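Local coordinates for putative ABC transporter amino acid-binding protein (Sinorhizobium meliloti, PDB 2Q88) that binds the compatible solute ectoine as the substrate-binding component of an ABC transporter, probably delivering it for uptake in osmoprotection, at residues Ala20-Phe25 / Tyr170-Leu175; Asp99-Ala104 / Pro199-Gly204. One frame throughout, in Å; residues are numbered along the deposited sequence.

Contact 1. Residues Ala20-Phe25 / Tyr170-Leu175; sequences ANEPPF and YSLPVL. With 4CS ((4S)-2-methyl-1,4,5,6-tetrahydropyrimidine-4-carboxylic acid), chain F.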
ATOM      1  N   ALA A  20       3.468   5.155  -4.541  1.00 28.75           N
ATOM      2  CA  ALA A  20       4.538   5.519  -3.605  1.00 29.10           C
ATOM      3  C   ALA A  20       5.928   5.011  -3.970  1.00 29.68           C
ATOM      4  O   ALA A  20       6.906   5.426  -3.343  1.00 31.07           O
ATOM      5  CB  ALA A  20       4.187   5.083  -2.191  1.00 30.14           C
ATOM      6  N   ASN A  21       6.022   4.123  -4.960  1.00 28.78           N
ATOM      7  CA  ASN A  21       7.290   3.447  -5.306  1.00 28.50           C
ATOM      8  C   ASN A  21       7.779   2.503  -4.183  1.00 27.36           C
ATOM      9  O   ASN A  21       8.778   2.763  -3.517  1.00 27.65           O
ATOM     10  CB  ASN A  21       8.379   4.451  -5.708  1.00 29.44           C
ATOM     11  CG  ASN A  21       9.517   3.801  -6.474  1.00 30.92           C
ATOM     12  OD1 ASN A  21       9.388   2.684  -6.982  1.00 31.76           O
ATOM     13  ND2 ASN A  21      10.641   4.499  -6.561  1.00 33.91           N
ATOM     14  N   GLU A  22       7.042   1.420  -3.977  1.00 25.44           N
ATOM     15  CA  GLU A  22       7.332   0.444  -2.921  1.00 24.39           C
ATOM     16  C   GLU A  22       7.056  -0.954  -3.473  1.00 23.22           C
ATOM     17  O   GLU A  22       5.956  -1.483  -3.306  1.00 22.65           O
ATOM     18  CB  GLU A  22       6.471   0.715  -1.680  1.00 24.51           C
ATOM     19  CG  GLU A  22       6.738  -0.246  -0.514  1.00 24.70           C
ATOM     20  CD  GLU A  22       5.755  -0.083   0.631  1.00 25.30           C
ATOM     21  OE1 GLU A  22       5.549   1.073   1.060  1.00 25.76           O
ATOM     22  OE2 GLU A  22       5.200  -1.111   1.116  1.00 25.27           O
ATOM     23  N   PRO A  23       8.029  -1.535  -4.180  1.00 22.16           N
ATOM     24  CA  PRO A  23       7.853  -2.874  -4.743  1.00 21.67           C
ATOM     25  C   PRO A  23       7.523  -3.908  -3.654  1.00 21.18           C
ATOM     26  O   PRO A  23       8.094  -3.820  -2.562  1.00 21.71           O
ATOM     27  CB  PRO A  23       9.219  -3.186  -5.388  1.00 21.45           C
ATOM     28  CG  PRO A  23       9.906  -1.859  -5.585  1.00 21.59           C
ATOM     29  CD  PRO A  23       9.333  -0.934  -4.531  1.00 22.42           C
ATOM     30  N   PRO A  24       6.681  -4.907  -3.936  1.00 20.75           N
ATOM     31  CA  PRO A  24       6.023  -5.129  -5.231  1.00 20.44           C
ATOM     32  C   PRO A  24       4.630  -4.508  -5.414  1.00 20.87           C
ATOM     33  O   PRO A  24       3.926  -4.878  -6.364  1.00 21.75           O
ATOM     34  CB  PRO A  24       5.875  -6.649  -5.253  1.00 21.51           C
ATOM     35  CG  PRO A  24       5.586  -6.995  -3.814  1.00 19.93           C
ATOM     36  CD  PRO A  24       6.410  -6.010  -2.998  1.00 19.94           C
ATOM     37  N   PHE A  25       4.235  -3.587  -4.537  1.00 19.67           N
ATOM     38  CA  PHE A  25       2.970  -2.871  -4.693  1.00 20.22           C
ATOM     39  C   PHE A  25       3.015  -1.896  -5.876  1.00 21.15           C
ATOM     40  O   PHE A  25       2.089  -1.866  -6.685  1.00 21.20           O
ATOM     41  CB  PHE A  25       2.614  -2.118  -3.418  1.00 20.13           C
ATOM     42  CG  PHE A  25       2.332  -3.015  -2.241  1.00 19.70           C
ATOM     43  CD1 PHE A  25       3.367  -3.498  -1.455  1.00 20.35           C
ATOM     44  CD2 PHE A  25       1.022  -3.359  -1.910  1.00 20.22           C
ATOM     45  CE1 PHE A  25       3.107  -4.329  -0.345  1.00 19.37           C
ATOM     46  CE2 PHE A  25       0.750  -4.177  -0.804  1.00 19.64           C
ATOM     47  CZ  PHE A  25       1.796  -4.660  -0.024  1.00 20.54           C
ATOM     48  N   TYR A 170      12.580  -1.133  11.001  1.00 21.79           N
ATOM     49  CA  TYR A 170      11.866  -0.482   9.907  1.00 22.52           C
ATOM     50  C   TYR A 170      10.697  -1.379   9.520  1.00 22.49           C
ATOM     51  O   TYR A 170      10.868  -2.580   9.316  1.00 22.89           O
ATOM     52  CB  TYR A 170      12.811  -0.252   8.734  1.00 22.55           C
ATOM     53  CG  TYR A 170      12.185   0.351   7.480  1.00 22.78           C
ATOM     54  CD1 TYR A 170      11.403   1.497   7.542  1.00 23.22           C
ATOM     55  CD2 TYR A 170      12.415  -0.219   6.229  1.00 22.62           C
ATOM     56  CE1 TYR A 170      10.845   2.056   6.379  1.00 22.57           C
ATOM     57  CE2 TYR A 170      11.866   0.315   5.083  1.00 21.95           C
ATOM     58  CZ  TYR A 170      11.086   1.448   5.158  1.00 23.38           C
ATOM     59  OH  TYR A 170      10.562   1.982   3.999  1.00 24.02           O
ATOM     60  N   SER A 171       9.511  -0.803   9.438  1.00 22.66           N
ATOM     61  CA  SER A 171       8.312  -1.595   9.219  1.00 23.15           C
ATOM     62  C   SER A 171       7.623  -1.241   7.902  1.00 23.44           C
ATOM     63  O   SER A 171       7.365  -0.073   7.635  1.00 24.02           O
ATOM     64  CB  SER A 171       7.346  -1.420  10.386  1.00 23.28           C
ATOM     65  OG  SER A 171       6.250  -2.306  10.261  1.00 24.35           O
ATOM     66  N   LEU A 172       7.365  -2.281   7.101  1.00 23.04           N
ATOM     67  CA  LEU A 172       6.590  -2.231   5.852  1.00 23.19           C
ATOM     68  C   LEU A 172       5.825  -3.550   5.761  1.00 22.99           C
ATOM     69  O   LEU A 172       6.061  -4.449   6.582  1.00 23.69           O
ATOM     70  CB  LEU A 172       7.525  -2.125   4.640  1.00 23.30           C
ATOM     71  CG  LEU A 172       8.215  -0.794   4.321  1.00 23.17           C
ATOM     72  CD1 LEU A 172       8.985  -0.914   3.037  1.00 24.13           C
ATOM     73  CD2 LEU A 172       7.220   0.342   4.239  1.00 23.83           C
ATOM     74  N   PRO A 173       4.916  -3.690   4.793  1.00 23.04           N
ATOM     75  CA  PRO A 173       4.322  -4.991   4.492  1.00 22.38           C
ATOM     76  C   PRO A 173       5.368  -6.072   4.210  1.00 23.15           C
ATOM     77  O   PRO A 173       6.430  -5.784   3.664  1.00 22.58           O
ATOM     78  CB  PRO A 173       3.475  -4.702   3.242  1.00 22.39           C
ATOM     79  CG  PRO A 173       3.087  -3.282   3.405  1.00 23.13           C
ATOM     80  CD  PRO A 173       4.357  -2.630   3.922  1.00 22.55           C
ATOM     81  N   VAL A 174       5.070  -7.300   4.639  1.00 23.28           N
ATOM     82  CA  VAL A 174       5.926  -8.472   4.423  1.00 23.45           C
ATOM     83  C   VAL A 174       6.550  -8.520   3.026  1.00 23.30           C
ATOM     84  O   VAL A 174       7.767  -8.642   2.886  1.00 23.36           O
ATOM     85  CB  VAL A 174       5.135  -9.776   4.695  1.00 23.33           C
ATOM     86  CG1 VAL A 174       5.942 -11.017   4.301  1.00 24.77           C
ATOM     87  CG2 VAL A 174       4.726  -9.834   6.165  1.00 23.81           C
ATOM     88  N   LEU A 175       5.723  -8.430   1.993  1.00 22.76           N
ATOM     89  CA  LEU A 175       6.249  -8.514   0.632  1.00 22.84           C
ATOM     90  C   LEU A 175       7.227  -7.390   0.285  1.00 22.97           C
ATOM     91  O   LEU A 175       8.188  -7.625  -0.450  1.00 22.94           O
ATOM     92  CB  LEU A 175       5.118  -8.585  -0.387  1.00 22.99           C
ATOM     93  CG  LEU A 175       4.351  -9.905  -0.423  1.00 22.60           C
ATOM     94  CD1 LEU A 175       3.028  -9.691  -1.142  1.00 25.05           C
ATOM     95  CD2 LEU A 175       5.152 -11.009  -1.133  1.00 23.68           C
TER
HETATM   96  O   4CS F 501      -0.607   2.733   4.839  1.00 22.38           O
HETATM   97  C   4CS F 501      -0.590   1.856   3.975  1.00 21.89           C
HETATM   98  OXT 4CS F 501      -1.599   1.641   3.293  1.00 22.40           O
HETATM   99  CA  4CS F 501       0.663   1.016   3.767  1.00 21.02           C
HETATM  100  CB  4CS F 501       1.945   1.818   3.874  1.00 20.98           C
HETATM  101  CAD 4CS F 501       3.150   0.889   3.699  1.00 20.33           C
HETATM  102  NAG 4CS F 501       3.030   0.159   2.410  1.00 20.20           N
HETATM  103  CAI 4CS F 501       1.777  -0.111   1.840  1.00 20.63           C
HETATM  104  CAA 4CS F 501       1.676  -0.855   0.497  1.00 20.18           C
HETATM  105  N   4CS F 501       0.601   0.320   2.469  1.00 20.65           N
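Glu22 reaches across to Leu172 and Pro173, its CG anti to the backbone N (chi1 -179°) and the rest of the chain extended, which carries the carboxylate to NAG, one of the two ring nitrogens of ectoine. OE2 takes the nearly straight bond from NAG at 2.8 Å; the one to OE1 is weak. Tyr61 OH also bonds OE1 and Ser176 OG bonds OE2, which fixes the rotation of the carboxylate, while the ring of Pro173 packs against it, its CD 3.3 Å from OE2. This is the ligand cleft of a family 3 solute-binding protein: a loop after strand 14-19 faces the junction between strand 169-173 and helix 174-184, with Pro173 at the N-cap position. Pro24, entered through a cis peptide bond, sets its CG 3.8 Å from Leu175 CB, the two side chains crossing at about a right angle. Phe25 turns one face to the solute, whose methyl CAA stands over the centre of the ring, while Phe25 CE1 lies 3.6 Å from Pro173 CB. Replacing this phenylalanine by alanine would probably strip the methyl of its aromatic floor and open a gap beside Pro173 CB. At the ring's edge, in plane, sits Glu22 O, which also accepts a weak bond from Phe25 N.

Contact 2. Residues Asp99-Ala104 / Pro199-Gly204; sequences DAEAFA and PVYCDG
Asp99 and Tyr201 form an antiparallel hydrogen-bonded pair: Asp99 N gives a bond of 2.8 Å to Tyr201 O, and Tyr201 N returns one of 3.0 Å to Asp99 O. Both side chains leave on the same face of the sheet. Val200, next along, points its CG1 anti to the backbone N (chi1 178°), which lays that methyl 3.5 Å from Asp99 O; the other branch, CG2, meets Ala100 CB at 4.2 Å. Beyond this point the two chains part, and a water spans the gap, accepting from Glu101 N at 2.8 Å and donating to Pro199 O at 2.9 Å. The Glu101 chain folds at its second torsion (chi2 -81°) and swings the carboxylate back to Tyr201, where OE2 comes within 3.4 Å of CE2, the carboxylate and ring planes standing 79° apart. OE2 is held by Thr134 OG1, whereas OE1 lies near Glu135 OE2; the like charges are close, and with Glu101 buried this may raise the proton affinity of one of them. Over one face of the Tyr201 ring, offset toward its rim, sits Pro199 CB at 4.1 Å above the plane. Phe81 of the ligand pocket meets the same ring with nearly parallel planes. Among its neighbours, strand 201-202 pairs with the start of strand 98-106 and is tied to it by the Cys202-Cys98 disulfide; helix 134-141 packs on Glu101, Pro199 and Tyr201, and helix 174-184 on Asp99, Ala100 and Ala102.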
ATOM      1  N   ASP A  99      -1.873  -8.119   2.472  1.00 25.34           N
ATOM      2  CA  ASP A  99      -0.579  -8.433   3.081  1.00 25.47           C
ATOM      3  C   ASP A  99      -0.558  -8.208   4.584  1.00 25.45           C
ATOM      4  O   ASP A  99      -1.333  -7.410   5.124  1.00 24.96           O
ATOM      5  CB  ASP A  99       0.559  -7.626   2.437  1.00 25.76           C
ATOM      6  CG  ASP A  99       1.887  -8.396   2.423  1.00 27.69           C
ATOM      7  OD1 ASP A  99       1.900  -9.610   2.723  1.00 31.48           O
ATOM      8  OD2 ASP A  99       2.974  -7.881   2.120  1.00 28.95           O
ATOM      9  N   ALA A 100       0.350  -8.924   5.238  1.00 25.61           N
ATOM     10  CA  ALA A 100       0.639  -8.743   6.650  1.00 25.40           C
ATOM     11  C   ALA A 100       1.766  -7.711   6.786  1.00 25.56           C
ATOM     12  O   ALA A 100       2.361  -7.304   5.787  1.00 25.46           O
ATOM     13  CB  ALA A 100       1.055 -10.067   7.242  1.00 25.60           C
ATOM     14  N   GLU A 101       2.062  -7.303   8.021  1.00 25.03           N
ATOM     15  CA  GLU A 101       3.115  -6.330   8.293  1.00 24.78           C
ATOM     16  C   GLU A 101       4.378  -7.052   8.743  1.00 24.37           C
ATOM     17  O   GLU A 101       4.304  -8.121   9.362  1.00 23.74           O
ATOM     18  CB  GLU A 101       2.682  -5.325   9.379  1.00 24.84           C
ATOM     19  CG  GLU A 101       1.374  -4.586   9.107  1.00 26.01           C
ATOM     20  CD  GLU A 101       1.563  -3.405   8.167  1.00 28.07           C
ATOM     21  OE1 GLU A 101       2.501  -3.447   7.338  1.00 28.48           O
ATOM     22  OE2 GLU A 101       0.797  -2.425   8.268  1.00 29.61           O
ATOM     23  N   ALA A 102       5.530  -6.466   8.431  1.00 24.38           N
ATOM     24  CA  ALA A 102       6.821  -7.041   8.801  1.00 24.53           C
ATOM     25  C   ALA A 102       7.748  -6.006   9.449  1.00 24.51           C
ATOM     26  O   ALA A 102       7.485  -4.809   9.382  1.00 24.97           O
ATOM     27  CB  ALA A 102       7.493  -7.683   7.587  1.00 24.59           C
ATOM     28  N   PHE A 103       8.814  -6.494  10.090  1.00 24.11           N
ATOM     29  CA  PHE A 103       9.908  -5.668  10.602  1.00 23.27           C
ATOM     30  C   PHE A 103      11.207  -6.059   9.921  1.00 24.09           C
ATOM     31  O   PHE A 103      11.475  -7.256   9.738  1.00 24.02           O
ATOM     32  CB  PHE A 103      10.158  -5.942  12.084  1.00 23.49           C
ATOM     33  CG  PHE A 103       9.122  -5.396  13.020  1.00 21.50           C
ATOM     34  CD1 PHE A 103       8.235  -4.404  12.640  1.00 21.25           C
ATOM     35  CD2 PHE A 103       9.098  -5.846  14.341  1.00 21.65           C
ATOM     36  CE1 PHE A 103       7.289  -3.892  13.569  1.00 20.73           C
ATOM     37  CE2 PHE A 103       8.182  -5.346  15.250  1.00 21.78           C
ATOM     38  CZ  PHE A 103       7.272  -4.375  14.859  1.00 22.56           C
ATOM     39  N   ALA A 104      12.014  -5.054   9.592  1.00 23.67           N
ATOM     40  CA  ALA A 104      13.424  -5.233   9.271  1.00 24.23           C
ATOM     41  C   ALA A 104      14.189  -4.803  10.523  1.00 24.56           C
ATOM     42  O   ALA A 104      13.971  -3.711  11.047  1.00 23.37           O
ATOM     43  CB  ALA A 104      13.810  -4.372   8.080  1.00 23.87           C
ATOM     44  N   PRO A 199      -2.659  -6.475  12.445  1.00 28.43           N
ATOM     45  CA  PRO A 199      -3.709  -6.939  11.528  1.00 28.79           C
ATOM     46  C   PRO A 199      -3.138  -7.312  10.165  1.00 28.70           C
ATOM     47  O   PRO A 199      -2.055  -6.861   9.799  1.00 28.94           O
ATOM     48  CB  PRO A 199      -4.616  -5.708  11.370  1.00 29.28           C
ATOM     49  CG  PRO A 199      -4.238  -4.785  12.469  1.00 28.95           C
ATOM     50  CD  PRO A 199      -2.777  -5.031  12.717  1.00 28.75           C
ATOM     51  N   VAL A 200      -3.853  -8.157   9.435  1.00 28.46           N
ATOM     52  CA  VAL A 200      -3.580  -8.334   8.016  1.00 27.90           C
ATOM     53  C   VAL A 200      -4.509  -7.345   7.335  1.00 27.70           C
ATOM     54  O   VAL A 200      -5.653  -7.154   7.775  1.00 27.84           O
ATOM     55  CB  VAL A 200      -3.820  -9.779   7.555  1.00 28.17           C
ATOM     56  CG1 VAL A 200      -3.581  -9.929   6.044  1.00 28.42           C
ATOM     57  CG2 VAL A 200      -2.899 -10.726   8.319  1.00 28.61           C
ATOM     58  N   TYR A 201      -4.000  -6.684   6.301  1.00 26.57           N
ATOM     59  CA  TYR A 201      -4.722  -5.644   5.593  1.00 25.95           C
ATOM     60  C   TYR A 201      -4.909  -6.063   4.140  1.00 25.70           C
ATOM     61  O   TYR A 201      -4.150  -6.890   3.636  1.00 24.31           O
ATOM     62  CB  TYR A 201      -3.910  -4.347   5.594  1.00 26.28           C
ATOM     63  CG  TYR A 201      -3.826  -3.612   6.908  1.00 25.83           C
ATOM     64  CD1 TYR A 201      -4.936  -2.940   7.425  1.00 26.81           C
ATOM     65  CD2 TYR A 201      -2.635  -3.565   7.623  1.00 26.77           C
ATOM     66  CE1 TYR A 201      -4.862  -2.259   8.630  1.00 26.02           C
ATOM     67  CE2 TYR A 201      -2.549  -2.880   8.837  1.00 26.31           C
ATOM     68  CZ  TYR A 201      -3.670  -2.231   9.328  1.00 26.61           C
ATOM     69  OH  TYR A 201      -3.608  -1.561  10.525  1.00 26.86           O
ATOM     70  N   CYS A 202      -5.922  -5.487   3.493  1.00 26.57           N
ATOM     71  CA  CYS A 202      -6.051  -5.511   2.034  1.00 27.13           C
ATOM     72  C   CYS A 202      -6.302  -4.109   1.516  1.00 26.43           C
ATOM     73  O   CYS A 202      -6.963  -3.303   2.170  1.00 26.23           O
ATOM     74  CB  CYS A 202      -7.219  -6.390   1.575  1.00 28.41           C
ATOM     75  SG  CYS A 202      -7.137  -8.134   2.004  1.00 33.20           S
ATOM     76  N   ASP A 203      -5.795  -3.821   0.325  1.00 25.81           N
ATOM     77  CA  ASP A 203      -6.074  -2.551  -0.316  1.00 26.52           C
ATOM     78  C   ASP A 203      -7.223  -2.647  -1.340  1.00 26.12           C
ATOM     79  O   ASP A 203      -7.854  -3.689  -1.503  1.00 26.73           O
ATOM     80  CB  ASP A 203      -4.798  -1.990  -0.969  1.00 26.48           C
ATOM     81  CG  ASP A 203      -4.613  -2.435  -2.413  1.00 29.02           C
ATOM     82  OD1 ASP A 203      -5.132  -3.506  -2.800  1.00 30.13           O
ATOM     83  OD2 ASP A 203      -3.972  -1.757  -3.249  1.00 29.43           O
ATOM     84  N   GLY A 204      -7.507  -1.529  -1.984  1.00 25.57           N
ATOM     85  CA  GLY A 204      -8.296  -1.500  -3.206  1.00 24.03           C
ATOM     86  C   GLY A 204      -7.894  -0.195  -3.853  1.00 24.08           C
ATOM     87  O   GLY A 204      -7.177   0.596  -3.235  1.00 24.19           O
TER
HETATM   88  O   HOH W   1       0.410  -8.376   9.953  1.00 33.28           O

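The two contacts, with centres about 9 Å apart, meet where strands 169-173 and 98-106 run antiparallel in one sheet. Tyr170 O lies 2.7 Å from Ala104 N and Leu172 O lies 2.8 Å from Ala102 N, both probable hydrogen bonds. At the end of this pairing, Asp99 of contact 2 bonds Leu175 N of contact 1 through OD2, holding the start of helix 174-184, and the same oxygen lies 3.4 Å from Pro173 CB. Contact 1 touches ectoine directly; contact 2 acts at one remove, with the Glu101 side chain about 6 Å from the ligand. Glu101 bonds the hydroxyl of Thr134, whose backbone N is hydrogen-bonded to the solute, and is thus a second-shell residue.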